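GTP-binding nuclear protein GSP1 (Encephalitozoon cuniculi, PDB 4DJT) binds guanine nucleotides and, as a small GTPase of the Ran family, probably serves protein import into the nucleus and RNA export. Local coordinates at residues 12-18 with 85-91; 26-32 with 156-162; 53-57 with 176-182; 61-65 with 166-170. One frame throughout, in Å; residues are numbered along the deposited sequence.

From the N terminus the chain meets the first halves of contacts 1, 2, 3 and 4 in that order: strand 11-17, the end of helix 24-28, the end of strand 46-54, and strand 60-68. Residues 85-91 then return beside 12-18 and close contact 1, which crosses the other three. Residues 156-162 close contact 2, and this crosses contacts 3 and 4. Helix 164-174 closes contact 4 before residues 176-182 close contact 3, so contact 4 lies within the longer loop of contact 3. Together they join the sheet's centre, the nucleotide site, the covering helix and the chain beyond it; Tyr-27, Phe-91 and Phe-166 link contacts 1, 2 and 4.

Contact 1. Residues 12-18 with 85-91; sequences YKICLIG and ASGAILF. Unlike the reference sequence in segment 85-91: Leu-90 (reference Phe).
Ile-17 and Leu-90 meet where two parallel strands, 12-17 and 87-91, run side by side in the middle of the Ras-type sheet. Leu-90, which differs from the reference sequence, brings CD1 to 3.6 Å from Ile-17 CG1. That CG1 sits between the backbone N and the carbonyl carbon (chi1 47°), a setting that sends CD1 across to Ala-88 CB, 3.9 Å away; alanine is small enough to lie beneath it. Helix 103-114 covers this face.

On the other face Leu-16 CD2 touches Ile-89 CB and reaches the edge of the Phe-91 ring, 3.8 Å from CE2. Ile-14 settles CD1 against Gly-87, whose lack of a side chain leaves that spot to the isoleucine. Branched aliphatic residues suit this face: helix 164-174 packs over Ile-14 and Ile-89, while Leu-16 meets Val-65. Five backbone hydrogen bonds join the two segments, among them Ile-17 N to Ile-89 O at 3.0 Å.

At the N-terminal end the side chains are looser and wetter. Ser-86 OG lies at the edge of the Tyr-12 ring, 4.0 Å from CD1. Beside the direct bond from Ser-86 N to Lys-13 O, a water accepts from Lys-13 N at 2.9 Å and hydrogen-bonds Ser-86 OG at 2.7 Å. Lys-13 stretches its methylenes along Ala-85 and delivers NZ to the carbonyls of Ile-83 and Tyr-81.

The chemistry is thus divided: polar backbone groups pair between the strands while mainly apolar side chains fill both faces, as expected in the buried core of a sheet.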
# COMPACT_ATOMS: atom_id res chain seq x y z
N TYR A 12 11.42 5.72 -3.84
CA TYR A 12 10.37 6.31 -3.05
C TYR A 12 9.94 5.35 -1.97
O TYR A 12 9.73 4.18 -2.25
CB TYR A 12 9.15 6.61 -3.93
CG TYR A 12 9.48 7.43 -5.15
CD1 TYR A 12 9.72 8.78 -5.04
CD2 TYR A 12 9.62 6.82 -6.41
CE1 TYR A 12 10.05 9.54 -6.16
CE2 TYR A 12 9.92 7.56 -7.54
CZ TYR A 12 10.15 8.93 -7.40
OH TYR A 12 10.45 9.64 -8.53
N LYS A 13 9.82 5.82 -0.74
CA LYS A 13 9.23 5.00 0.31
C LYS A 13 7.72 5.10 0.25
O LYS A 13 7.15 6.23 0.23
CB LYS A 13 9.68 5.43 1.68
CG LYS A 13 8.90 4.78 2.81
CD LYS A 13 9.38 5.25 4.15
CE LYS A 13 8.54 4.71 5.30
NZ LYS A 13 9.17 4.99 6.63
N ILE A 14 7.05 3.96 0.34
CA ILE A 14 5.58 3.94 0.31
C ILE A 14 5.12 3.16 1.54
O ILE A 14 5.61 2.05 1.78
CB ILE A 14 5.02 3.24 -0.96
CG1 ILE A 14 5.50 3.93 -2.26
CG2 ILE A 14 3.50 3.10 -0.87
CD1 ILE A 14 5.02 5.34 -2.43
N CYS A 15 4.14 3.68 2.26
CA CYS A 15 3.53 2.96 3.38
C CYS A 15 2.24 2.28 2.99
O CYS A 15 1.34 2.92 2.42
CB CYS A 15 3.22 3.90 4.55
SG CYS A 15 4.72 4.59 5.31
N LEU A 16 2.13 0.99 3.32
CA LEU A 16 0.81 0.32 3.27
C LEU A 16 0.09 0.54 4.58
O LEU A 16 0.61 0.25 5.64
CB LEU A 16 0.95 -1.18 3.03
CG LEU A 16 1.79 -1.59 1.87
CD1 LEU A 16 1.81 -3.14 1.75
CD2 LEU A 16 1.32 -0.92 0.59
N ILE A 17 -1.13 1.00 4.48
CA ILE A 17 -1.94 1.26 5.65
C ILE A 17 -3.35 0.75 5.45
O ILE A 17 -3.78 0.46 4.33
CB ILE A 17 -1.95 2.75 5.99
CG1 ILE A 17 -2.21 3.61 4.76
CG2 ILE A 17 -0.62 3.12 6.60
CD1 ILE A 17 -2.39 5.11 5.10
N GLY A 18 -4.06 0.62 6.57
CA GLY A 18 -5.38 0.03 6.58
C GLY A 18 -5.50 -0.98 7.70
O GLY A 18 -4.50 -1.47 8.24
N ALA A 85 8.10 8.76 4.16
CA ALA A 85 7.22 8.25 3.08
C ALA A 85 6.94 9.33 2.07
O ALA A 85 6.66 10.48 2.44
CB ALA A 85 5.90 7.70 3.62
N SER A 86 6.96 8.93 0.80
CA SER A 86 6.53 9.78 -0.30
C SER A 86 5.07 9.58 -0.63
O SER A 86 4.50 10.39 -1.35
CB SER A 86 7.37 9.51 -1.56
OG SER A 86 8.66 10.03 -1.43
N GLY A 87 4.47 8.47 -0.16
CA GLY A 87 3.10 8.13 -0.50
C GLY A 87 2.61 6.99 0.34
O GLY A 87 3.39 6.41 1.10
N ALA A 88 1.32 6.67 0.20
CA ALA A 88 0.69 5.58 0.92
C ALA A 88 -0.30 4.88 -0.00
O ALA A 88 -0.89 5.51 -0.92
CB ALA A 88 -0.02 6.07 2.19
N ILE A 89 -0.47 3.58 0.22
CA ILE A 89 -1.52 2.81 -0.38
C ILE A 89 -2.39 2.35 0.76
O ILE A 89 -1.91 1.70 1.69
CB ILE A 89 -1.01 1.57 -1.20
CG1 ILE A 89 -0.03 2.01 -2.27
CG2 ILE A 89 -2.19 0.84 -1.86
CD1 ILE A 89 0.67 0.87 -3.02
N LEU A 90 -3.64 2.80 0.75
CA LEU A 90 -4.55 2.60 1.87
C LEU A 90 -5.63 1.64 1.45
O LEU A 90 -6.32 1.86 0.45
CB LEU A 90 -5.14 3.96 2.31
CG LEU A 90 -6.27 3.93 3.35
CD1 LEU A 90 -5.82 3.30 4.66
CD2 LEU A 90 -6.80 5.35 3.57
N PHE A 91 -5.74 0.50 2.15
CA PHE A 91 -6.63 -0.56 1.75
C PHE A 91 -7.83 -0.62 2.67
O PHE A 91 -7.71 -0.35 3.87
CB PHE A 91 -5.95 -1.91 1.88
CG PHE A 91 -4.75 -2.08 1.00
CD1 PHE A 91 -4.82 -2.83 -0.14
CD2 PHE A 91 -3.54 -1.53 1.36
CE1 PHE A 91 -3.70 -2.99 -0.97
CE2 PHE A 91 -2.42 -1.68 0.55
CZ PHE A 91 -2.51 -2.41 -0.61
O HOH W 1 10.36 8.56 -0.02

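Contact 2. Residues 26-32 with 156-162; sequences TYINRVL and AKTAHNF. With GDP (guanosine-5'-diphosphate), chain C.
Tyr-27 and Ala-156 bring the two backbones together, 4.3 Å between their CA atoms, where the helix following the P-loop meets the Ser-Ala-Lys loop that recognises guanine in Ras-like GTPases. Past the helix, an inverse gamma turn centred on Asn-29 redirects the first segment. The second has no regular structure and ends in a type II turn from Ala-159 to Phe-162.

Tyr-27 holds CG anti to the backbone N (chi1 -180°), which carries its ring over Phe-162. The two rings form an offset stack, centroids 4.7 Å apart and planes at 29°. Beyond the stack Tyr-27 OH donates to Phe-162 O at 2.7 Å, in the carbonyl plane. A tyrosine fits because one side chain supplies both a stacking surface and a donor for a buried carbonyl; Phe-91 meets the same ring edge-to-face.

Arg-30 ties the segments by its outer nitrogens. NH1 and NH2 both grip Ala-156 O, each at 2.9 Å, and the carbonyl oxygen lies near the guanidinium plane. NH2 also donates to Tyr-27 O at 2.8 Å, while NE goes to Leu-187 O, so the group's rotation is fixed. Ala-159 CB covers one face, 3.7 Å from Arg-30 NH1.

Thr-26 divides its branches: CG2 turns to Ala-156, and OG1 stays beside its own N so that both donate to the alpha-phosphate, with OG1 2.6 Å from GDP O1A. At the base, Lys-157 N donates to GDP O6 at 3.1 Å.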
# COMPACT_ATOMS: atom_id res chain seq x y z
N THR A 26 -1.00 -9.70 1.97
CA THR A 26 -1.30 -10.52 0.77
C THR A 26 -0.93 -9.79 -0.52
O THR A 26 -0.38 -10.40 -1.47
CB THR A 26 -2.78 -11.00 0.76
OG1 THR A 26 -3.06 -11.70 1.99
CG2 THR A 26 -3.03 -11.95 -0.44
N TYR A 27 -1.18 -8.48 -0.54
CA TYR A 27 -0.86 -7.64 -1.67
C TYR A 27 0.63 -7.60 -1.95
O TYR A 27 1.05 -7.94 -3.05
CB TYR A 27 -1.35 -6.24 -1.43
CG TYR A 27 -1.07 -5.25 -2.56
CD1 TYR A 27 -1.77 -5.32 -3.77
CD2 TYR A 27 -0.18 -4.21 -2.40
CE1 TYR A 27 -1.56 -4.40 -4.78
CE2 TYR A 27 0.04 -3.29 -3.41
CZ TYR A 27 -0.64 -3.40 -4.60
OH TYR A 27 -0.41 -2.45 -5.60
N ILE A 28 1.43 -7.24 -0.94
CA ILE A 28 2.83 -6.89 -1.18
C ILE A 28 3.83 -8.04 -0.98
O ILE A 28 4.91 -7.98 -1.52
CB ILE A 28 3.27 -5.73 -0.28
CG1 ILE A 28 4.53 -5.02 -0.84
CG2 ILE A 28 3.40 -6.22 1.16
CD1 ILE A 28 4.33 -4.32 -2.18
N ASN A 29 3.46 -9.06 -0.19
CA ASN A 29 4.43 -10.04 0.28
C ASN A 29 4.68 -11.09 -0.85
O ASN A 29 4.33 -12.29 -0.71
CB ASN A 29 3.94 -10.67 1.55
CG ASN A 29 4.94 -11.64 2.16
OD1 ASN A 29 6.14 -11.59 1.89
ND2 ASN A 29 4.44 -12.53 2.98
N ARG A 30 5.20 -10.57 -1.96
CA ARG A 30 5.52 -11.33 -3.15
C ARG A 30 7.00 -11.18 -3.42
O ARG A 30 7.67 -10.34 -2.84
CB ARG A 30 4.66 -10.83 -4.34
CG ARG A 30 3.17 -10.98 -4.08
CD ARG A 30 2.32 -10.27 -5.16
NE ARG A 30 1.22 -11.14 -5.49
CZ ARG A 30 0.00 -11.09 -4.95
NH1 ARG A 30 -0.91 -11.98 -5.32
NH2 ARG A 30 -0.33 -10.11 -4.13
N VAL A 31 7.53 -12.01 -4.29
CA VAL A 31 8.96 -12.02 -4.48
C VAL A 31 9.48 -10.65 -4.93
O VAL A 31 10.44 -10.14 -4.34
CB VAL A 31 9.39 -13.13 -5.46
CG1 VAL A 31 10.84 -12.94 -5.89
CG2 VAL A 31 9.14 -14.50 -4.83
N LEU A 32 8.82 -10.04 -5.92
CA LEU A 32 9.22 -8.68 -6.39
C LEU A 32 10.71 -8.66 -6.72
O LEU A 32 11.15 -9.53 -7.46
CB LEU A 32 8.80 -7.62 -5.35
CG LEU A 32 7.32 -7.71 -4.97
CD1 LEU A 32 6.96 -6.75 -3.82
CD2 LEU A 32 6.41 -7.44 -6.19
N ALA A 156 -5.89 -8.65 -3.91
CA ALA A 156 -4.54 -8.96 -3.50
C ALA A 156 -4.25 -10.45 -3.67
O ALA A 156 -3.12 -10.83 -3.88
CB ALA A 156 -4.32 -8.54 -2.07
N LYS A 157 -5.28 -11.29 -3.54
CA LYS A 157 -5.10 -12.75 -3.71
C LYS A 157 -4.55 -13.10 -5.11
O LYS A 157 -3.52 -13.78 -5.23
CB LYS A 157 -6.41 -13.50 -3.48
CG LYS A 157 -6.34 -14.99 -3.83
CD LYS A 157 -7.64 -15.72 -3.49
CE LYS A 157 -8.76 -15.44 -4.50
NZ LYS A 157 -8.88 -16.50 -5.55
N THR A 158 -5.21 -12.60 -6.15
CA THR A 158 -4.90 -12.99 -7.52
C THR A 158 -3.97 -12.00 -8.23
O THR A 158 -3.65 -12.18 -9.39
CB THR A 158 -6.18 -13.10 -8.35
OG1 THR A 158 -6.74 -11.81 -8.53
CG2 THR A 158 -7.20 -14.03 -7.64
N ALA A 159 -3.56 -10.96 -7.52
CA ALA A 159 -2.74 -9.91 -8.10
C ALA A 159 -3.46 -9.08 -9.19
O ALA A 159 -2.81 -8.33 -9.92
CB ALA A 159 -1.43 -10.50 -8.63
N HIS A 160 -4.79 -9.18 -9.27
CA HIS A 160 -5.58 -8.38 -10.21
C HIS A 160 -5.31 -6.93 -9.93
O HIS A 160 -5.52 -6.47 -8.82
CB HIS A 160 -7.08 -8.67 -10.07
CG HIS A 160 -7.99 -7.80 -10.95
ND1 HIS A 160 -8.04 -7.93 -12.30
CD2 HIS A 160 -8.93 -6.81 -10.62
CE1 HIS A 160 -8.96 -7.06 -12.81
NE2 HIS A 160 -9.51 -6.38 -11.78
N ASN A 161 -4.82 -6.22 -10.94
CA ASN A 161 -4.52 -4.79 -10.88
C ASN A 161 -3.35 -4.40 -9.97
O ASN A 161 -3.28 -3.24 -9.54
CB ASN A 161 -5.78 -3.97 -10.49
CG ASN A 161 -6.74 -3.78 -11.64
OD1 ASN A 161 -6.46 -4.19 -12.76
ND2 ASN A 161 -7.91 -3.18 -11.36
N PHE A 162 -2.42 -5.33 -9.72
CA PHE A 162 -1.34 -5.11 -8.77
C PHE A 162 -0.58 -3.84 -9.09
O PHE A 162 -0.22 -3.08 -8.19
CB PHE A 162 -0.31 -6.25 -8.79
CG PHE A 162 0.88 -5.99 -7.90
CD1 PHE A 162 0.84 -6.30 -6.56
CD2 PHE A 162 2.03 -5.37 -8.40
CE1 PHE A 162 1.89 -6.02 -5.72
CE2 PHE A 162 3.10 -5.09 -7.58
CZ PHE A 162 3.05 -5.44 -6.22
PB GDP C . -3.41 -7.55 6.53
O1B GDP C . -1.91 -7.65 6.21
O2B GDP C . -4.09 -6.29 6.02
O3B GDP C . -3.71 -7.90 7.99
O3A GDP C . -4.18 -8.75 5.77
PA GDP C . -3.60 -10.13 5.24
O1A GDP C . -2.83 -9.98 3.94
O2A GDP C . -2.95 -10.83 6.39
O5' GDP C . -4.90 -10.94 4.82
C5' GDP C . -5.95 -11.11 5.79
C4' GDP C . -6.83 -12.25 5.32
O4' GDP C . -7.53 -11.85 4.16
C3' GDP C . -6.04 -13.47 4.92
O3' GDP C . -6.80 -14.61 5.25
C2' GDP C . -5.93 -13.41 3.43
O2' GDP C . -5.85 -14.69 2.77
C1' GDP C . -7.22 -12.69 3.09
N9 GDP C . -7.06 -11.87 1.89
C8 GDP C . -6.17 -10.89 1.64
N7 GDP C . -6.37 -10.40 0.38
C5 GDP C . -7.43 -11.03 -0.13
C6 GDP C . -8.18 -10.99 -1.40
O6 GDP C . -7.88 -10.19 -2.34
N1 GDP C . -9.22 -11.84 -1.53
C2 GDP C . -9.57 -12.71 -0.54
N2 GDP C . -10.61 -13.54 -0.72
N3 GDP C . -8.92 -12.80 0.63
C4 GDP C . -7.87 -12.00 0.86

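Contact 3. Residues 53-57 with 176-182; sequences FLDDQ and RPDLIFV
Asp-56 meets Ile-180, Val-182 and Arg-176 in turn between its CB and its carboxylate. CB rests against Ile-180 CG1 at 3.5 Å, with Val-182 CG1 a little farther off. With chi1 at 60°, CG is tucked over its own backbone, which turns the carboxylate to the guanidinium of Arg-176. OD1 accepts from Arg-176 NH1 and from Ile-180 N, each at 3.0 Å and from opposite faces of the carboxylate plane, and also lies near Leu-179 CA. OD2, at the tip, uses its syn lone pair for Arg-176 NH2 at 2.8 Å. An aspartate suits the site: it is short enough to bind a backbone N-H and a salt-bridge partner together.

The guanidinium is sandwiched, with the Gln-57 amide stacked on one face, planes 19° apart, and Leu-179 CA on the other. Asp-55 OD2 adds a long salt bridge at its edge but bonds mainly to Asn-59, while OD1 closes an Asx turn onto Gln-57 N.

At the other end Val-182 N donates to Leu-54 O at 2.8 Å. The Phe-53 and Phe-181 rings form an offset stack, centroids 4.0 Å apart, and Phe-53 CB also lies over the Phe-181 face.

Away from the nucleotide, one backbone bridge, Asp-55 to Phe-181, the salt-bridge network and the ring stack together tie the chain leaving helix 164-174 to the end of strand 46-54, consistent with the C-terminal extension that Ran proteins carry beyond the last helix of the G domain.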
# COMPACT_ATOMS: atom_id res chain seq x y z
N PHE A 53 10.43 -1.15 -11.17
CA PHE A 53 9.86 -1.16 -12.50
C PHE A 53 10.78 -0.36 -13.41
O PHE A 53 11.41 0.61 -12.99
CB PHE A 53 8.49 -0.45 -12.49
CG PHE A 53 7.47 -1.08 -11.60
CD1 PHE A 53 7.37 -0.71 -10.28
CD2 PHE A 53 6.62 -2.04 -12.08
CE1 PHE A 53 6.44 -1.29 -9.44
CE2 PHE A 53 5.65 -2.61 -11.25
CZ PHE A 53 5.56 -2.22 -9.94
N LEU A 54 10.83 -0.76 -14.66
CA LEU A 54 11.47 0.06 -15.71
C LEU A 54 10.37 0.78 -16.46
O LEU A 54 9.34 0.18 -16.82
CB LEU A 54 12.26 -0.87 -16.63
CG LEU A 54 13.19 -0.34 -17.70
CD1 LEU A 54 14.23 0.61 -17.14
CD2 LEU A 54 13.88 -1.54 -18.34
N ASP A 55 10.53 2.08 -16.67
CA ASP A 55 9.56 2.81 -17.44
C ASP A 55 9.92 2.93 -18.94
O ASP A 55 10.95 2.39 -19.41
CB ASP A 55 9.23 4.17 -16.78
CG ASP A 55 10.26 5.24 -17.04
OD1 ASP A 55 11.04 5.10 -18.01
OD2 ASP A 55 10.26 6.25 -16.29
N ASP A 56 9.02 3.56 -19.67
CA ASP A 56 9.06 3.63 -21.15
C ASP A 56 10.18 4.52 -21.67
O ASP A 56 10.43 4.59 -22.89
CB ASP A 56 7.72 4.15 -21.68
CG ASP A 56 7.38 5.54 -21.16
OD1 ASP A 56 7.01 5.66 -19.98
OD2 ASP A 56 7.43 6.51 -21.94
N GLN A 57 10.80 5.27 -20.75
CA GLN A 57 11.93 6.13 -21.06
C GLN A 57 13.22 5.60 -20.45
O GLN A 57 14.24 6.31 -20.40
CB GLN A 57 11.65 7.54 -20.55
CG GLN A 57 10.72 8.29 -21.47
CD GLN A 57 10.46 9.71 -21.02
OE1 GLN A 57 11.08 10.21 -20.06
NE2 GLN A 57 9.54 10.37 -21.70
N ARG A 176 4.91 12.79 -15.09
CA ARG A 176 4.68 12.35 -16.45
C ARG A 176 3.39 11.53 -16.48
O ARG A 176 3.38 10.37 -16.09
CB ARG A 176 5.80 11.45 -16.97
CG ARG A 176 7.17 12.08 -17.22
CD ARG A 176 8.14 11.01 -17.78
NE ARG A 176 7.59 10.45 -19.02
CZ ARG A 176 7.53 9.16 -19.37
NH1 ARG A 176 8.04 8.17 -18.62
NH2 ARG A 176 6.94 8.86 -20.52
N PRO A 177 2.29 12.12 -16.95
CA PRO A 177 1.01 11.40 -16.90
C PRO A 177 0.97 10.21 -17.85
O PRO A 177 0.13 9.30 -17.69
CB PRO A 177 -0.03 12.46 -17.33
CG PRO A 177 0.77 13.56 -17.97
CD PRO A 177 2.12 13.54 -17.34
N ASP A 178 1.86 10.22 -18.84
CA ASP A 178 1.92 9.14 -19.85
C ASP A 178 2.99 8.09 -19.57
O ASP A 178 3.20 7.19 -20.38
CB ASP A 178 2.07 9.71 -21.26
CG ASP A 178 3.25 10.68 -21.41
OD1 ASP A 178 3.89 11.10 -20.42
OD2 ASP A 178 3.51 11.04 -22.56
N LEU A 179 3.60 8.15 -18.39
CA LEU A 179 4.58 7.16 -18.02
C LEU A 179 3.89 5.82 -17.99
O LEU A 179 2.80 5.70 -17.44
CB LEU A 179 5.18 7.50 -16.64
CG LEU A 179 6.21 6.58 -16.00
CD1 LEU A 179 7.00 7.35 -14.94
CD2 LEU A 179 5.53 5.33 -15.38
N ILE A 180 4.52 4.82 -18.58
CA ILE A 180 4.08 3.41 -18.44
C ILE A 180 5.22 2.50 -17.98
O ILE A 180 6.39 2.83 -18.12
CB ILE A 180 3.49 2.83 -19.76
CG1 ILE A 180 4.53 2.87 -20.88
CG2 ILE A 180 2.24 3.57 -20.19
CD1 ILE A 180 4.13 2.06 -22.12
N PHE A 181 4.87 1.35 -17.42
CA PHE A 181 5.88 0.37 -17.03
C PHE A 181 6.09 -0.57 -18.18
O PHE A 181 5.14 -1.03 -18.78
CB PHE A 181 5.47 -0.42 -15.77
CG PHE A 181 5.36 0.42 -14.50
CD1 PHE A 181 6.16 1.52 -14.29
CD2 PHE A 181 4.46 0.05 -13.51
CE1 PHE A 181 6.06 2.26 -13.12
CE2 PHE A 181 4.35 0.80 -12.34
CZ PHE A 181 5.16 1.89 -12.13
N VAL A 182 7.34 -0.84 -18.51
CA VAL A 182 7.64 -1.75 -19.62
C VAL A 182 8.25 -3.05 -19.15
O VAL A 182 8.66 -3.85 -19.96
CB VAL A 182 8.61 -1.10 -20.62
CG1 VAL A 182 8.03 0.24 -21.08
CG2 VAL A 182 9.98 -0.95 -20.01

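Contact 4. Residues 61-65 with 166-170; sequences IKFNV and FLHLA
Phe-63 and Phe-166 bury the most surface here, with Ala-170 next, and the three join strand 61-65 to helix 166-170. The segment axes lie 10.4 Å apart and run at 115° to each other, a gap that large aromatic side chains are well suited to span.

Phe-63 sets CG anti to the carbonyl carbon (chi1 -61°) and points its ring at the helix. Phe-166 CD1 comes over one face of that ring, offset toward the rim, at 3.6 Å from Phe-63 CD2. The rings are inclined by 49°, and the two side chains come from opposite sides and pass alongside one another. The tip of Phe-63 presses on the helix backbone: CZ is 3.5 Å from Phe-166 O, and Ala-170 N lies at the ring edge. That O and N are already bonded to each other within the helix, which makes an apolar neighbour acceptable. Leu-169 CB flanks the same ring at CE1.

Ala-170, small enough to let the strand come close, offers CB to Phe-63 CZ at 4.0 Å and to Ile-61 CD1 at 4.1 Å. At the other end Val-65 CG2 touches Phe-166 CE1 at 3.6 Å. No hydrogen bond crosses the contact.

Phe-166 also meets Tyr-27 and Ile-28 of the helix after the P-loop, so the layer continues toward the nucleotide end. Such packing of the last helix of the G domain on one face of the central sheet is typical of the alpha/beta fold of Ras-like GTPases.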
# COMPACT_ATOMS: atom_id res chain seq x y z
N ILE A 61 12.61 2.74 -11.53
CA ILE A 61 11.79 3.31 -10.51
C ILE A 61 11.62 2.30 -9.41
O ILE A 61 11.07 1.23 -9.66
CB ILE A 61 10.43 3.71 -11.08
CG1 ILE A 61 10.65 4.84 -12.07
CG2 ILE A 61 9.49 4.14 -9.95
CD1 ILE A 61 9.42 5.24 -12.85
N LYS A 62 12.15 2.60 -8.24
CA LYS A 62 12.11 1.64 -7.13
C LYS A 62 11.22 2.16 -6.03
O LYS A 62 11.39 3.32 -5.54
CB LYS A 62 13.51 1.33 -6.56
CG LYS A 62 13.45 0.39 -5.34
CD LYS A 62 14.83 0.10 -4.75
CE LYS A 62 15.58 -0.88 -5.59
NZ LYS A 62 16.99 -0.94 -5.14
N PHE A 63 10.25 1.34 -5.63
CA PHE A 63 9.42 1.62 -4.47
C PHE A 63 9.90 0.74 -3.30
O PHE A 63 9.98 -0.48 -3.41
CB PHE A 63 7.96 1.33 -4.80
CG PHE A 63 7.41 2.18 -5.92
CD1 PHE A 63 6.97 3.46 -5.67
CD2 PHE A 63 7.31 1.68 -7.20
CE1 PHE A 63 6.41 4.25 -6.69
CE2 PHE A 63 6.76 2.44 -8.22
CZ PHE A 63 6.32 3.73 -7.98
N ASN A 64 10.17 1.38 -2.17
CA ASN A 64 10.46 0.65 -0.96
C ASN A 64 9.20 0.64 -0.15
O ASN A 64 8.85 1.67 0.47
CB ASN A 64 11.62 1.33 -0.21
CG ASN A 64 12.96 1.03 -0.83
OD1 ASN A 64 13.26 -0.12 -1.20
ND2 ASN A 64 13.80 2.07 -0.95
N VAL A 65 8.46 -0.46 -0.26
CA VAL A 65 7.11 -0.52 0.24
C VAL A 65 7.11 -1.16 1.64
O VAL A 65 7.54 -2.29 1.80
CB VAL A 65 6.17 -1.31 -0.73
CG1 VAL A 65 4.72 -1.19 -0.25
CG2 VAL A 65 6.33 -0.82 -2.14
N PHE A 166 0.97 1.56 -8.14
CA PHE A 166 2.37 1.96 -8.37
C PHE A 166 2.50 2.79 -9.64
O PHE A 166 3.25 3.77 -9.70
CB PHE A 166 3.29 0.73 -8.42
CG PHE A 166 3.39 0.02 -7.12
CD1 PHE A 166 4.04 0.59 -6.06
CD2 PHE A 166 2.75 -1.20 -6.92
CE1 PHE A 166 4.07 -0.02 -4.83
CE2 PHE A 166 2.79 -1.81 -5.71
CZ PHE A 166 3.45 -1.24 -4.65
N LEU A 167 1.77 2.42 -10.67
CA LEU A 167 1.75 3.21 -11.90
C LEU A 167 1.31 4.64 -11.62
O LEU A 167 1.95 5.59 -12.06
CB LEU A 167 0.86 2.55 -12.95
CG LEU A 167 0.80 3.20 -14.34
CD1 LEU A 167 2.19 3.30 -14.97
CD2 LEU A 167 -0.17 2.44 -15.25
N HIS A 168 0.20 4.79 -10.89
CA HIS A 168 -0.26 6.14 -10.49
C HIS A 168 0.77 6.93 -9.71
O HIS A 168 1.04 8.09 -10.00
CB HIS A 168 -1.54 6.07 -9.67
CG HIS A 168 -2.13 7.42 -9.39
ND1 HIS A 168 -2.68 8.17 -10.34
CD2 HIS A 168 -2.16 8.19 -8.23
CE1 HIS A 168 -3.10 9.34 -9.82
NE2 HIS A 168 -2.77 9.35 -8.53
N LEU A 169 1.37 6.28 -8.72
CA LEU A 169 2.37 6.91 -7.86
C LEU A 169 3.59 7.37 -8.68
O LEU A 169 4.05 8.49 -8.51
CB LEU A 169 2.77 5.95 -6.71
CG LEU A 169 1.73 5.67 -5.61
CD1 LEU A 169 2.16 4.53 -4.69
CD2 LEU A 169 1.47 6.95 -4.79
N ALA A 170 4.07 6.53 -9.59
CA ALA A 170 5.19 6.89 -10.49
C ALA A 170 4.87 8.11 -11.35
O ALA A 170 5.73 9.03 -11.53
CB ALA A 170 5.57 5.71 -11.39